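Local coordinates for protein N-(5'-phosphoribosyl)anthranilate isomerase (PDB 4AAJ) that catalyses the isomerisation of N-(5-phosphoribosyl)anthranilate to 1-(2-carboxyphenylamino)-1-deoxyribulose 5-phosphate, the third step of tryptophan synthesis from chorismate, at residues Pro71-Ser76 against Phe117-Phe122; Ala87-Gly92 against Lys112-Phe117. All coordinates share one frame; numbering follows the deposited sequence.

Interaction 1: residues Pro71-Ser76 against Phe117-Phe122; sequences PVFLVS and FVMKAF
The ring of Phe73 meets two side chains from the other strand, Phe117 and Met119, and meets each of them differently. Met119 comes over one face: its terminal methyl CE stands 4.1 Å from the centroid of the Phe73 ring and 16° off the ring normal, a CH-pi contact displaced toward the rim on the CE2 side. The sulfur SD trails behind, obliquely placed, and completes a Met-aromatic contact. With CG anti to the backbone N, Met119 runs out from its strand, and a bend at chi3 (60°) folds the methyl back over the ring. Nearer the backbone, Met119 CB touches Phe73 CE2 at 3.8 Å.

These are strands 72-76 and 117-123 of the closed, eight-stranded parallel TIM barrel. They are not hydrogen-bonded neighbours: strand 95-98 lies between them, and the contact is made by side chains that point into the barrel, with no backbone pairing. The nearest pair of CA atoms, Phe73 CA and Met119 CA, is 8.4 Å apart.

Phe117 supplies the other partner. Its ring plane stands at 82° to that of Phe73, yet the approach is oblique. Phe117 CD1 lies 3.8 Å from Phe73 CE2. Tyr95, from the intervening strand, also brings its ring against Phe73, while Gln97 of the same strand touches Met119.

Interaction 2: residues Ala87-Gly92 against Lys112-Phe117; sequences AIERTG and KEFGVF
Phe114, the last residue of helix 104-114, pushes its ring toward helix 81-91 and meets two consecutive residues there. Its CD1 lies 4.1 Å from Ile88 CG2, in an oblique approach. Farther out on the ring, Glu89 crosses at about a right angle: its CG packs 3.7 Å from Phe114 CE1, and its carboxylate oxygen OE2 sits at the ring edge, close to the plane, 3.5 Å from Phe114 CZ. The carboxylate itself is turned 57° from the ring. Ala85, one turn earlier in helix 81-91, also touches Phe114.

At Gly115 the chain leaves the helix with positive phi, and Val116 then turns its side chain back toward the same partner helix. Val116 CG1, anti to its carbonyl carbon (chi1 -70°), reaches Ile88 tip to tip, 4.0 Å from CG2 and 4.1 Å from CD1. Ile88 therefore packs against residues on both sides of the glycine, where two neighbouring outer helices of the barrel come together.

Toward the protein surface the contact changes character: the electron-rich OE2 of Glu89 faces the weakly positive C-H rim of Phe114, which is probably mildly attractive, whereas Ile88 and Val116 contribute purely apolar packing.

After two strand-helix units, the chain enters strand 72-76, the first segment of interaction 1, and then helix 81-91, whose end begins interaction 2. Next come strand 95-98 and helix 104-114, whose end closes the inner loop at 112-117. After the two-residue turn at Gly115 and Val116, strand 117-123 closes the longer loop of interaction 1, so interaction 2 is nested within it. Phe117 belongs to the second segment of both. One contact joins next-but-one strands through side chains inside the barrel; the other joins neighbouring helices on the outside, and their centres lie about 11 Å apart. Leu74, on strand 72-76, bridges the layers by packing against Ala87 and Thr91.

Interaction 1: residues Pro71-Ser76 against Phe117-Phe122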
# COMPACT_ATOMS: atom_id res chain seq x y z
N PRO A 71 2.93 7.54 -9.09
CA PRO A 71 1.59 7.02 -8.81
C PRO A 71 1.14 7.37 -7.39
O PRO A 71 1.90 7.19 -6.43
CB PRO A 71 1.77 5.51 -8.95
CG PRO A 71 2.82 5.40 -10.01
CD PRO A 71 3.79 6.51 -9.71
N VAL A 72 -0.08 7.89 -7.29
CA VAL A 72 -0.69 8.15 -5.99
C VAL A 72 -1.87 7.20 -5.82
O VAL A 72 -2.86 7.25 -6.56
CB VAL A 72 -1.17 9.62 -5.89
CG1 VAL A 72 -1.87 9.88 -4.55
CG2 VAL A 72 0.01 10.56 -6.04
N PHE A 73 -1.76 6.32 -4.84
CA PHE A 73 -2.84 5.39 -4.55
C PHE A 73 -3.92 6.09 -3.71
O PHE A 73 -3.61 6.72 -2.72
CB PHE A 73 -2.29 4.17 -3.81
CG PHE A 73 -1.62 3.17 -4.74
CD1 PHE A 73 -0.30 3.37 -5.16
CD2 PHE A 73 -2.33 2.07 -5.21
CE1 PHE A 73 0.30 2.47 -6.05
CE2 PHE A 73 -1.73 1.16 -6.09
CZ PHE A 73 -0.42 1.37 -6.51
N LEU A 74 -5.17 5.97 -4.15
CA LEU A 74 -6.31 6.37 -3.31
C LEU A 74 -6.59 5.20 -2.37
O LEU A 74 -7.02 4.13 -2.80
CB LEU A 74 -7.51 6.66 -4.20
CG LEU A 74 -8.75 7.30 -3.57
CD1 LEU A 74 -8.40 8.74 -3.22
CD2 LEU A 74 -9.92 7.22 -4.55
N VAL A 75 -6.31 5.40 -1.08
CA VAL A 75 -6.30 4.31 -0.08
C VAL A 75 -7.55 4.45 0.75
O VAL A 75 -7.81 5.53 1.28
CB VAL A 75 -5.08 4.43 0.85
CG1 VAL A 75 -5.03 3.29 1.86
CG2 VAL A 75 -3.77 4.49 0.05
N SER A 76 -8.33 3.39 0.88
CA SER A 76 -9.55 3.48 1.67
C SER A 76 -10.03 2.13 2.20
O SER A 76 -9.70 1.07 1.63
CB SER A 76 -10.65 4.11 0.83
OG SER A 76 -11.80 4.42 1.61
N PHE A 117 -5.59 0.94 -11.67
CA PHE A 117 -4.72 -0.11 -11.15
C PHE A 117 -5.13 -0.38 -9.70
O PHE A 117 -5.21 0.54 -8.91
CB PHE A 117 -3.28 0.38 -11.20
CG PHE A 117 -2.26 -0.61 -10.71
CD1 PHE A 117 -2.08 -0.84 -9.34
CD2 PHE A 117 -1.43 -1.27 -11.62
CE1 PHE A 117 -1.12 -1.74 -8.88
CE2 PHE A 117 -0.46 -2.17 -11.16
CZ PHE A 117 -0.30 -2.40 -9.80
N VAL A 118 -5.38 -1.64 -9.38
CA VAL A 118 -5.90 -2.00 -8.06
C VAL A 118 -4.91 -2.78 -7.20
O VAL A 118 -4.49 -3.89 -7.56
CB VAL A 118 -7.22 -2.82 -8.15
CG1 VAL A 118 -7.74 -3.13 -6.75
CG2 VAL A 118 -8.27 -2.06 -8.95
N MET A 119 -4.56 -2.20 -6.06
CA MET A 119 -3.81 -2.95 -5.07
C MET A 119 -4.77 -3.32 -3.97
O MET A 119 -5.50 -2.47 -3.45
CB MET A 119 -2.63 -2.14 -4.53
CG MET A 119 -1.84 -2.91 -3.48
SD MET A 119 -0.11 -2.42 -3.36
CE MET A 119 -0.34 -0.69 -2.94
N LYS A 120 -4.83 -4.61 -3.64
CA LYS A 120 -5.68 -5.05 -2.54
C LYS A 120 -4.84 -5.50 -1.36
O LYS A 120 -3.82 -6.19 -1.53
CB LYS A 120 -6.69 -6.14 -2.95
CG LYS A 120 -7.47 -6.64 -1.73
CD LYS A 120 -8.73 -7.43 -2.02
CE LYS A 120 -9.13 -8.21 -0.77
NZ LYS A 120 -9.94 -7.42 0.20
N ALA A 121 -5.26 -5.09 -0.16
CA ALA A 121 -4.60 -5.42 1.09
C ALA A 121 -5.16 -6.70 1.71
O ALA A 121 -6.38 -6.88 1.80
CB ALA A 121 -4.76 -4.28 2.08
N PHE A 122 -4.25 -7.57 2.14
CA PHE A 122 -4.62 -8.80 2.82
C PHE A 122 -3.87 -8.85 4.16
O PHE A 122 -2.67 -8.60 4.23
CB PHE A 122 -4.29 -10.03 1.96
CG PHE A 122 -5.11 -10.13 0.69
CD1 PHE A 122 -4.68 -9.49 -0.48
CD2 PHE A 122 -6.28 -10.88 0.65
CE1 PHE A 122 -5.42 -9.60 -1.65
CE2 PHE A 122 -7.02 -10.98 -0.52
CZ PHE A 122 -6.59 -10.34 -1.68

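Interaction 2: residues Ala87-Gly92 against Lys112-Phe117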
# COMPACT_ATOMS: atom_id res chain seq x y z
N ALA A 87 -15.57 8.10 -5.38
CA ALA A 87 -14.30 8.61 -4.90
C ALA A 87 -13.29 8.78 -6.04
O ALA A 87 -12.55 9.76 -6.08
CB ALA A 87 -13.72 7.71 -3.81
N ILE A 88 -13.27 7.82 -6.95
CA ILE A 88 -12.36 7.84 -8.10
C ILE A 88 -12.71 9.04 -8.99
O ILE A 88 -11.81 9.82 -9.35
CB ILE A 88 -12.42 6.50 -8.88
CG1 ILE A 88 -11.85 5.36 -8.03
CG2 ILE A 88 -11.64 6.59 -10.20
CD1 ILE A 88 -12.19 3.98 -8.55
N GLU A 89 -14.00 9.20 -9.29
CA GLU A 89 -14.49 10.31 -10.13
C GLU A 89 -14.16 11.66 -9.52
O GLU A 89 -13.68 12.58 -10.20
CB GLU A 89 -15.99 10.18 -10.34
CG GLU A 89 -16.38 9.11 -11.34
CD GLU A 89 -17.88 8.91 -11.47
OE1 GLU A 89 -18.65 9.79 -11.01
OE2 GLU A 89 -18.28 7.88 -12.03
N ARG A 90 -14.40 11.77 -8.22
CA ARG A 90 -14.17 13.01 -7.50
C ARG A 90 -12.68 13.35 -7.35
O ARG A 90 -12.35 14.51 -7.23
CB ARG A 90 -14.90 13.00 -6.13
CG ARG A 90 -16.42 13.03 -6.24
CD ARG A 90 -17.11 12.52 -4.99
NE ARG A 90 -18.56 12.33 -5.17
CZ ARG A 90 -19.32 11.55 -4.40
NH1 ARG A 90 -18.78 10.87 -3.39
NH2 ARG A 90 -20.62 11.44 -4.64
N THR A 91 -11.79 12.36 -7.40
CA THR A 91 -10.36 12.62 -7.20
C THR A 91 -9.45 12.53 -8.44
O THR A 91 -8.33 13.04 -8.40
CB THR A 91 -9.72 11.68 -6.17
OG1 THR A 91 -9.87 10.32 -6.62
CG2 THR A 91 -10.35 11.87 -4.77
N GLY A 92 -9.92 11.86 -9.49
CA GLY A 92 -9.11 11.58 -10.68
C GLY A 92 -8.05 10.50 -10.46
O GLY A 92 -7.10 10.38 -11.24
N LYS A 112 -12.58 -2.28 -15.05
CA LYS A 112 -13.12 -2.17 -16.41
C LYS A 112 -13.65 -0.77 -16.68
O LYS A 112 -13.26 -0.14 -17.67
CB LYS A 112 -14.21 -3.22 -16.68
CG LYS A 112 -13.76 -4.66 -16.47
CD LYS A 112 -12.50 -5.00 -17.26
CE LYS A 112 -11.90 -6.33 -16.80
NZ LYS A 112 -12.87 -7.46 -16.89
N GLU A 113 -14.52 -0.29 -15.80
CA GLU A 113 -15.17 1.01 -15.97
C GLU A 113 -14.19 2.18 -15.90
O GLU A 113 -14.32 3.15 -16.65
CB GLU A 113 -16.30 1.19 -14.95
CG GLU A 113 -17.05 2.51 -15.05
CD GLU A 113 -18.32 2.54 -14.22
OE1 GLU A 113 -18.63 1.55 -13.53
OE2 GLU A 113 -19.02 3.58 -14.25
N PHE A 114 -13.21 2.09 -15.00
CA PHE A 114 -12.33 3.22 -14.72
C PHE A 114 -10.88 3.04 -15.17
O PHE A 114 -10.13 4.01 -15.23
CB PHE A 114 -12.40 3.58 -13.24
CG PHE A 114 -13.74 4.08 -12.80
CD1 PHE A 114 -14.18 5.35 -13.17
CD2 PHE A 114 -14.58 3.27 -12.04
CE1 PHE A 114 -15.43 5.80 -12.77
CE2 PHE A 114 -15.82 3.72 -11.64
CZ PHE A 114 -16.25 4.99 -12.01
N GLY A 115 -10.49 1.81 -15.48
CA GLY A 115 -9.11 1.53 -15.86
C GLY A 115 -8.10 1.79 -14.75
O GLY A 115 -6.92 2.02 -15.01
N VAL A 116 -8.57 1.76 -13.50
CA VAL A 116 -7.68 1.93 -12.35
C VAL A 116 -6.82 0.70 -12.12
O VAL A 116 -7.25 -0.43 -12.38
CB VAL A 116 -8.44 2.28 -11.05
CG1 VAL A 116 -9.00 3.70 -11.11
CG2 VAL A 116 -9.54 1.27 -10.73
N PHE A 117 -5.59 0.94 -11.67
CA PHE A 117 -4.72 -0.11 -11.15
C PHE A 117 -5.13 -0.38 -9.70
O PHE A 117 -5.21 0.54 -8.91
CB PHE A 117 -3.28 0.38 -11.20
CG PHE A 117 -2.26 -0.61 -10.71
CD1 PHE A 117 -2.08 -0.84 -9.34
CD2 PHE A 117 -1.43 -1.27 -11.62
CE1 PHE A 117 -1.12 -1.74 -8.88
CE2 PHE A 117 -0.46 -2.17 -11.16
CZ PHE A 117 -0.30 -2.40 -9.80